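Local coordinates for VC0179-like protein (Escherichia coli, PDB 4XJ6), which probably joins ATP and GTP into the cyclic dinucleotide cyclic GMP-AMP, being a bacterial homologue of cyclic GMP-AMP synthase with a magnesium-binding nucleotidyltransferase site, at residues G272-S277 with N306-E311; C279-A284 with G320-I325; G371-A376 with E391-R396. All coordinates share one frame; numbering follows the deposited sequence.

Contact 1: G272-S277 with N306-E311; sequences GGHLRS and NILDRE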
# COMPACT_ATOMS: atom_id res chain seq x y z
N GLY A 272 -0.25 12.16 19.00
CA GLY A 272 -1.00 13.34 18.63
C GLY A 272 -1.30 13.37 17.15
O GLY A 272 -0.69 12.65 16.36
N GLY A 273 -2.25 14.23 16.77
CA GLY A 273 -2.68 14.32 15.38
C GLY A 273 -1.59 14.74 14.42
O GLY A 273 -1.69 14.49 13.21
N HIS A 274 -0.54 15.36 14.94
CA HIS A 274 0.55 15.85 14.10
C HIS A 274 1.39 14.71 13.52
O HIS A 274 2.23 14.93 12.65
CB HIS A 274 1.46 16.80 14.90
CG HIS A 274 2.08 16.17 16.11
ND1 HIS A 274 1.43 16.10 17.32
CD2 HIS A 274 3.28 15.59 16.29
CE1 HIS A 274 2.21 15.50 18.20
NE2 HIS A 274 3.34 15.18 17.60
N LEU A 275 1.15 13.50 14.01
CA LEU A 275 1.85 12.32 13.53
C LEU A 275 1.54 12.05 12.06
O LEU A 275 2.43 11.69 11.28
CB LEU A 275 1.50 11.09 14.36
CG LEU A 275 2.13 9.79 13.88
CD1 LEU A 275 3.64 9.88 13.95
CD2 LEU A 275 1.62 8.60 14.69
N ARG A 276 0.27 12.20 11.69
CA ARG A 276 -0.13 12.02 10.30
C ARG A 276 0.53 13.07 9.41
O ARG A 276 0.95 12.78 8.30
CB ARG A 276 -1.65 12.08 10.15
CG ARG A 276 -2.34 10.77 10.49
CD ARG A 276 -3.82 10.81 10.13
NE ARG A 276 -4.51 9.58 10.52
CZ ARG A 276 -5.12 9.41 11.69
NH1 ARG A 276 -5.13 10.39 12.58
NH2 ARG A 276 -5.73 8.26 11.96
N SER A 277 0.61 14.30 9.93
CA SER A 277 1.22 15.40 9.19
C SER A 277 2.70 15.12 8.91
O SER A 277 3.14 15.20 7.77
CB SER A 277 1.07 16.71 9.96
OG SER A 277 -0.30 17.06 10.16
N ASN A 306 8.72 5.98 16.51
CA ASN A 306 9.74 5.56 17.45
C ASN A 306 10.48 6.77 18.00
O ASN A 306 10.80 6.84 19.19
CB ASN A 306 10.73 4.58 16.79
CG ASN A 306 10.15 3.18 16.65
OD1 ASN A 306 9.12 2.86 17.25
ND2 ASN A 306 10.81 2.34 15.87
N ILE A 307 10.73 7.73 17.12
CA ILE A 307 11.36 8.99 17.50
C ILE A 307 10.42 9.82 18.37
O ILE A 307 10.80 10.29 19.45
CB ILE A 307 11.76 9.81 16.27
CG1 ILE A 307 12.84 9.08 15.47
CG2 ILE A 307 12.27 11.18 16.69
CD1 ILE A 307 13.18 9.73 14.14
N LEU A 308 9.19 10.00 17.90
CA LEU A 308 8.23 10.85 18.58
C LEU A 308 7.75 10.25 19.90
O LEU A 308 7.23 10.96 20.76
CB LEU A 308 7.03 11.13 17.67
CG LEU A 308 7.34 11.97 16.43
CD1 LEU A 308 6.06 12.37 15.71
CD2 LEU A 308 8.15 13.20 16.80
N ASP A 309 7.92 8.94 20.06
CA ASP A 309 7.60 8.28 21.32
C ASP A 309 8.72 8.50 22.33
O ASP A 309 8.48 8.66 23.52
CB ASP A 309 7.36 6.78 21.13
CG ASP A 309 5.93 6.46 20.75
OD1 ASP A 309 5.02 7.16 21.24
OD2 ASP A 309 5.72 5.50 19.98
N ARG A 310 9.95 8.52 21.82
CA ARG A 310 11.13 8.60 22.67
C ARG A 310 11.51 10.02 23.06
O ARG A 310 11.94 10.28 24.18
CB ARG A 310 12.31 7.93 21.97
CG ARG A 310 13.58 7.83 22.81
CD ARG A 310 14.79 7.53 21.95
NE ARG A 310 14.55 6.43 21.02
CZ ARG A 310 14.85 6.46 19.73
NH1 ARG A 310 15.42 7.54 19.20
NH2 ARG A 310 14.59 5.41 18.96
N GLU A 311 11.35 10.95 22.12
CA GLU A 311 11.84 12.31 22.29
C GLU A 311 10.72 13.30 22.57
O GLU A 311 9.69 13.30 21.89
CB GLU A 311 12.63 12.75 21.06
CG GLU A 311 13.59 11.69 20.51
CD GLU A 311 14.82 11.50 21.38
OE1 GLU A 311 14.99 12.26 22.36
OE2 GLU A 311 15.62 10.59 21.08
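Leu308 CD1 is the single atom on which the packed part of this contact converges: it lies 3.9 Å from Leu275 CD1 and 4.3 Å from His274 CD2. The first bond of the Leu308 side chain is directed toward 272-277. Leu275 starts out alongside, and its CG stands opposite the backbone N (chi1 177°), so that it reaches across with its methyl end and the two leucines meet at a slant. Helix 297-310 gives Leu275 further cover through Val304 and Val305, while Ser267 and Cys268 approach it from helix 257-271. The imidazole of His274 meets Leu308 obliquely. Gly272 O lies over one face of the ring, displaced from its centre, and His274 NE2 hydrogen-bonds to His313 NE2, which probably helps fix the ring's rotation beside Leu308. Gly272, with positive phi (132°), ends the preceding helix, and Leu275 N bonds to Gly272 O at 3.1 Å as the chain turns into helix 274-289.

The solvent-facing parts of 306-311 are polar: exposed Asp309 forms a salt bridge through OD2 with Arg270 of helix 257-271. Arg310 NH1 and Glu311 OE2 form a rather long salt bridge of 3.6 Å, and Arg310 NH2 has a second acidic partner in Glu332. With only 101 Å² buried in total, this is modest leucine-centred packing between two helices of the C-terminal helical domain, at the turn joining helices 257-271 and 274-289.

Contact 2: C279-A284 with G320-I325; sequences CRFMKA and GTMKLI. With GH3 (3'-deoxy-guanosine-5'-triphosphate), chain D.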
# COMPACT_ATOMS: atom_id res chain seq x y z
N CYS A 279 4.23 12.32 9.03
CA CYS A 279 4.36 11.11 8.23
C CYS A 279 4.09 11.42 6.76
O CYS A 279 4.77 10.91 5.87
CB CYS A 279 3.42 10.01 8.72
SG CYS A 279 3.99 9.14 10.21
N ARG A 280 3.10 12.27 6.52
CA ARG A 280 2.79 12.76 5.18
C ARG A 280 3.99 13.50 4.60
O ARG A 280 4.36 13.29 3.44
CB ARG A 280 1.58 13.69 5.20
CG ARG A 280 0.23 13.00 5.25
CD ARG A 280 -0.89 14.03 5.19
NE ARG A 280 -2.21 13.41 5.12
CZ ARG A 280 -2.76 12.96 4.00
NH1 ARG A 280 -2.10 13.05 2.85
NH2 ARG A 280 -3.96 12.41 4.02
N PHE A 281 4.59 14.36 5.41
CA PHE A 281 5.72 15.18 4.98
C PHE A 281 6.95 14.33 4.65
O PHE A 281 7.65 14.60 3.67
CB PHE A 281 6.07 16.20 6.07
CG PHE A 281 4.96 17.19 6.35
CD1 PHE A 281 3.98 17.42 5.41
CD2 PHE A 281 4.91 17.87 7.55
CE1 PHE A 281 2.96 18.33 5.66
CE2 PHE A 281 3.90 18.78 7.81
CZ PHE A 281 2.92 19.00 6.86
N MET A 282 7.20 13.30 5.45
CA MET A 282 8.33 12.41 5.22
C MET A 282 8.12 11.59 3.96
O MET A 282 9.07 11.33 3.21
CB MET A 282 8.55 11.49 6.42
CG MET A 282 9.16 12.18 7.63
SD MET A 282 10.62 13.17 7.22
CE MET A 282 11.65 11.96 6.39
N LYS A 283 6.88 11.19 3.72
CA LYS A 283 6.55 10.45 2.51
C LYS A 283 6.67 11.35 1.29
O LYS A 283 7.07 10.90 0.21
CB LYS A 283 5.14 9.87 2.60
CG LYS A 283 5.00 8.74 3.62
CD LYS A 283 3.55 8.39 3.88
CE LYS A 283 2.87 7.83 2.63
NZ LYS A 283 1.47 7.39 2.92
N ALA A 284 6.32 12.62 1.46
CA ALA A 284 6.49 13.62 0.41
C ALA A 284 7.97 13.80 0.11
O ALA A 284 8.36 13.91 -1.05
CB ALA A 284 5.86 14.94 0.82
N GLY A 320 10.11 22.74 14.22
CA GLY A 320 11.02 22.10 15.15
C GLY A 320 10.89 20.59 15.14
O GLY A 320 11.89 19.88 15.17
N THR A 321 9.66 20.10 15.08
CA THR A 321 9.40 18.66 15.07
C THR A 321 10.00 17.96 13.86
O THR A 321 10.61 16.90 13.99
CB THR A 321 7.88 18.37 15.12
OG1 THR A 321 7.35 18.84 16.37
CG2 THR A 321 7.61 16.88 14.99
N MET A 322 9.84 18.57 12.68
CA MET A 322 10.42 18.01 11.46
C MET A 322 11.94 18.02 11.51
O MET A 322 12.60 17.12 10.99
CB MET A 322 9.93 18.78 10.23
CG MET A 322 8.50 18.46 9.82
SD MET A 322 8.24 16.71 9.47
CE MET A 322 9.31 16.49 8.05
N LYS A 323 12.49 19.05 12.15
CA LYS A 323 13.94 19.16 12.34
C LYS A 323 14.43 18.07 13.28
O LYS A 323 15.50 17.48 13.07
CB LYS A 323 14.31 20.54 12.87
CG LYS A 323 14.33 21.63 11.82
CD LYS A 323 14.39 23.00 12.45
CE LYS A 323 15.58 23.13 13.39
NZ LYS A 323 15.54 24.41 14.15
N LEU A 324 13.65 17.79 14.32
CA LEU A 324 13.95 16.71 15.25
C LEU A 324 13.96 15.37 14.54
O LEU A 324 14.87 14.56 14.72
CB LEU A 324 12.94 16.70 16.40
CG LEU A 324 12.97 15.48 17.32
CD1 LEU A 324 14.29 15.41 18.08
CD2 LEU A 324 11.79 15.49 18.28
N ILE A 325 12.92 15.14 13.74
CA ILE A 325 12.78 13.90 12.98
C ILE A 325 13.92 13.71 11.99
O ILE A 325 14.50 12.63 11.91
CB ILE A 325 11.43 13.88 12.24
CG1 ILE A 325 10.28 13.71 13.24
CG2 ILE A 325 11.39 12.76 11.21
CD1 ILE A 325 8.92 13.82 12.62
PG GH3 D . 1.54 4.75 0.55
O1G GH3 D . 2.95 5.11 0.15
O2G GH3 D . 1.02 3.61 -0.29
O3G GH3 D . 0.64 5.94 0.34
O3B GH3 D . 1.56 4.34 2.11
PB GH3 D . 0.96 2.95 2.65
O1B GH3 D . 0.60 3.09 4.11
O2B GH3 D . -0.28 2.53 1.90
O3A GH3 D . 2.16 1.89 2.49
PA GH3 D . 2.12 0.65 1.46
O1A GH3 D . 3.54 0.31 1.05
O2A GH3 D . 1.27 0.95 0.26
O5' GH3 D . 1.48 -0.58 2.28
C5' GH3 D . 0.09 -0.68 2.48
C4' GH3 D . -0.18 -1.68 3.59
O4' GH3 D . 0.52 -2.88 3.32
C3' GH3 D . 0.27 -1.21 4.96
C2' GH3 D . 0.69 -2.49 5.64
O2' GH3 D . -0.38 -3.00 6.42
C1' GH3 D . 1.00 -3.46 4.52
N9 GH3 D . 2.46 -3.59 4.39
C8 GH3 D . 3.23 -3.01 3.42
N7 GH3 D . 4.52 -3.35 3.62
C5 GH3 D . 4.58 -4.16 4.71
C6 GH3 D . 5.64 -4.79 5.35
O6 GH3 D . 6.79 -4.66 4.92
N1 GH3 D . 5.40 -5.56 6.47
C2 GH3 D . 4.12 -5.71 6.94
N2 GH3 D . 3.89 -6.46 8.02
N3 GH3 D . 3.07 -5.08 6.30
C4 GH3 D . 3.29 -4.32 5.21
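Helices 279-284 and 320-325 cross at -56° with their axes 11.4 Å apart at closest approach, a separation wide enough to be bridged by side chains and not by backbone. Met322 does most of the bridging. Bent at chi2 (-58°) and again at chi3, its chain folds the methyl back so that CE lies 3.8 Å from Phe281 CB and 3.7 Å from Met282 SD. The sulfur itself sits beside the Phe281 ring: Met322 SD is 4.0 Å from Phe281 CD2 and 5.3 Å from the ring centroid, at 88° to the ring normal. That places it essentially in the ring plane, an edge-type Met-aromatic contact, with the two side chains crossing at about a right angle. Tyr9 stacks on the same phenyl ring.

The second methionine approaches differently. Met282 and Met322 run past each other in opposite directions, as do Met282 and Ile325, whose CG2 comes within 4.1 Å of Met282 SD. All four touching side chains are buried.

One residue further along, Lys283 leaves the helix on another flank and reaches the bound 3'-deoxy-guanosine-5'-triphosphate. Lys283 NZ hydrogen-bonds to GH3 O3G at 3.1 Å, and Lys283 NZ to the bridging oxygen GH3 O3B is a second bond, of 3.2 Å. Thr117 O is a further partner of this amine. Ser297 OG, Ser112 OG and Tyr115 OH also bond to this nucleotide.

The chemistry therefore divides by helix face: sulfur-rich apolar packing holds 279-284 against 320-325, while the neighbouring lysine is gripped by three oxygens, two of them from the triphosphate tail, so one helical turn carries both the apolar interface and a lysine bound to the nucleotide.

Contact 3: G371-A376 with E391-R396; sequences GILLAA and EAFGKR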
# COMPACT_ATOMS: atom_id res chain seq x y z
N GLY A 371 20.22 18.88 6.92
CA GLY A 371 20.99 20.02 6.44
C GLY A 371 20.16 20.97 5.61
O GLY A 371 20.35 22.19 5.67
N ILE A 372 19.24 20.41 4.85
CA ILE A 372 18.36 21.20 4.00
C ILE A 372 17.40 22.06 4.83
O ILE A 372 17.21 23.24 4.54
CB ILE A 372 17.55 20.29 3.05
CG1 ILE A 372 18.47 19.65 2.01
CG2 ILE A 372 16.42 21.07 2.39
CD1 ILE A 372 17.80 18.57 1.19
N LEU A 373 16.83 21.47 5.87
CA LEU A 373 15.87 22.15 6.73
C LEU A 373 16.51 23.30 7.51
O LEU A 373 15.83 24.27 7.88
CB LEU A 373 15.23 21.17 7.70
CG LEU A 373 14.41 20.04 7.08
CD1 LEU A 373 13.74 19.21 8.16
CD2 LEU A 373 13.37 20.59 6.11
N LEU A 374 17.81 23.20 7.77
CA LEU A 374 18.52 24.21 8.53
C LEU A 374 19.06 25.33 7.64
O LEU A 374 19.15 26.48 8.07
CB LEU A 374 19.66 23.58 9.32
CG LEU A 374 19.24 22.84 10.59
CD1 LEU A 374 20.31 21.85 10.96
CD2 LEU A 374 18.99 23.82 11.72
N ALA A 375 19.43 24.98 6.42
CA ALA A 375 19.89 25.97 5.45
C ALA A 375 18.73 26.87 5.06
O ALA A 375 18.89 28.08 4.92
CB ALA A 375 20.48 25.28 4.22
N ALA A 376 17.56 26.26 4.90
CA ALA A 376 16.33 26.99 4.61
C ALA A 376 16.02 27.95 5.75
O ALA A 376 15.73 29.13 5.52
CB ALA A 376 15.18 26.02 4.40
N GLU A 391 13.81 21.72 -1.83
CA GLU A 391 14.75 20.72 -2.31
C GLU A 391 14.50 19.42 -1.58
O GLU A 391 14.87 18.34 -2.04
CB GLU A 391 16.20 21.18 -2.12
CG GLU A 391 16.59 22.37 -2.98
CD GLU A 391 18.00 22.83 -2.72
OE1 GLU A 391 18.83 22.00 -2.28
OE2 GLU A 391 18.30 24.02 -2.94
N ALA A 392 13.85 19.53 -0.42
CA ALA A 392 13.54 18.37 0.41
C ALA A 392 12.18 17.77 0.05
O ALA A 392 12.05 16.56 -0.11
CB ALA A 392 13.57 18.76 1.87
N PHE A 393 11.17 18.63 -0.08
CA PHE A 393 9.80 18.17 -0.29
C PHE A 393 9.32 18.36 -1.73
O PHE A 393 8.18 18.04 -2.06
CB PHE A 393 8.85 18.89 0.66
CG PHE A 393 9.25 18.79 2.11
CD1 PHE A 393 9.05 17.62 2.81
CD2 PHE A 393 9.82 19.87 2.76
CE1 PHE A 393 9.41 17.52 4.14
CE2 PHE A 393 10.19 19.77 4.09
CZ PHE A 393 9.98 18.60 4.78
N GLY A 394 10.20 18.89 -2.59
CA GLY A 394 9.83 19.16 -3.96
C GLY A 394 9.11 20.48 -4.09
O GLY A 394 8.60 21.02 -3.10
N LYS A 395 9.06 21.02 -5.30
CA LYS A 395 8.34 22.26 -5.55
C LYS A 395 6.84 22.01 -5.57
O LYS A 395 6.26 21.68 -6.60
CB LYS A 395 8.79 22.89 -6.88
CG LYS A 395 8.08 24.19 -7.22
CD LYS A 395 8.44 24.66 -8.62
CE LYS A 395 7.52 25.78 -9.08
NZ LYS A 395 7.77 26.17 -10.50
N ARG A 396 6.21 22.16 -4.41
CA ARG A 396 4.77 21.98 -4.28
C ARG A 396 4.16 23.25 -3.71
O ARG A 396 3.24 23.83 -4.29
CB ARG A 396 4.44 20.79 -3.37
CG ARG A 396 5.13 19.49 -3.75
CD ARG A 396 4.17 18.33 -3.64
NE ARG A 396 4.85 17.08 -3.32
CZ ARG A 396 4.27 15.89 -3.32
NH1 ARG A 396 2.99 15.77 -3.63
NH2 ARG A 396 4.98 14.81 -3.01
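The backbone carbonyls of Glu391 and Ala392, the two residues against which Ile372 packs, share one donor: Gln289 NE2 of helix 274-289 hydrogen-bonds to Glu391 O and to Ala392 O. These two bonds probably steady the last, weakly bonded turn of helix 382-393, where the N atoms of Glu391 and Ala392 lack a bond to the turn before.

The contact itself is apolar. Ile372 sends its CG2 branch to Ala392 CB at 3.7 Å, and the same methyl is 4.1 Å from Ala392 N. Its other branch ends more loosely, with CD1 4.4 Å from Glu391 O. The small alanine allows the backbones to come close here, as the 6.6 Å between Ile372 CA and Ala392 CA attests.

A second point of touch lies deeper. Leu373 CD2 reaches Phe393 CE2 at 3.9 Å and Phe393 CZ at 4.1 Å, the methyl arriving obliquely on the ring while the two side chains cross at about a right angle. The CG of Phe393, anti to the carbonyl carbon (chi1 -54°), carries the ring to this methyl; Ala392 CB lies over the border of one face. Phe281 and Trp285 from helix 274-289, Met322 from helix 318-335 and Leu16 from helix 16-20 also touch this side chain. Immediately afterwards Gly394 takes positive phi (83°) and the helix ends.

The chemistry implies a division of labour: van der Waals contact joins the two segments, with 183 Å² buried, and the polar hold on the kinked helix end comes from Gln289, a residue of a third helix.

The three contacts all lie in the C-terminal domain and form a row. Contact centres lie 9 Å apart for contacts 1 and 2, 11 Å for contacts 2 and 3, and about 20 Å for the outer pair, whose nearest atoms remain about 8 Å apart. Helix 274-289 serves contacts 1 and 2, whose segments interleave along the chain; contact 3 follows both. Direct touches join the neighbours: Leu308 CD2 approaches Thr321 CG2 at 4.1 Å, and Phe281 O approaches Phe393 CD1 at 3.4 Å. Contact 2 is thus the middle member, connecting successive helices into one continuous body beside the nucleotide site.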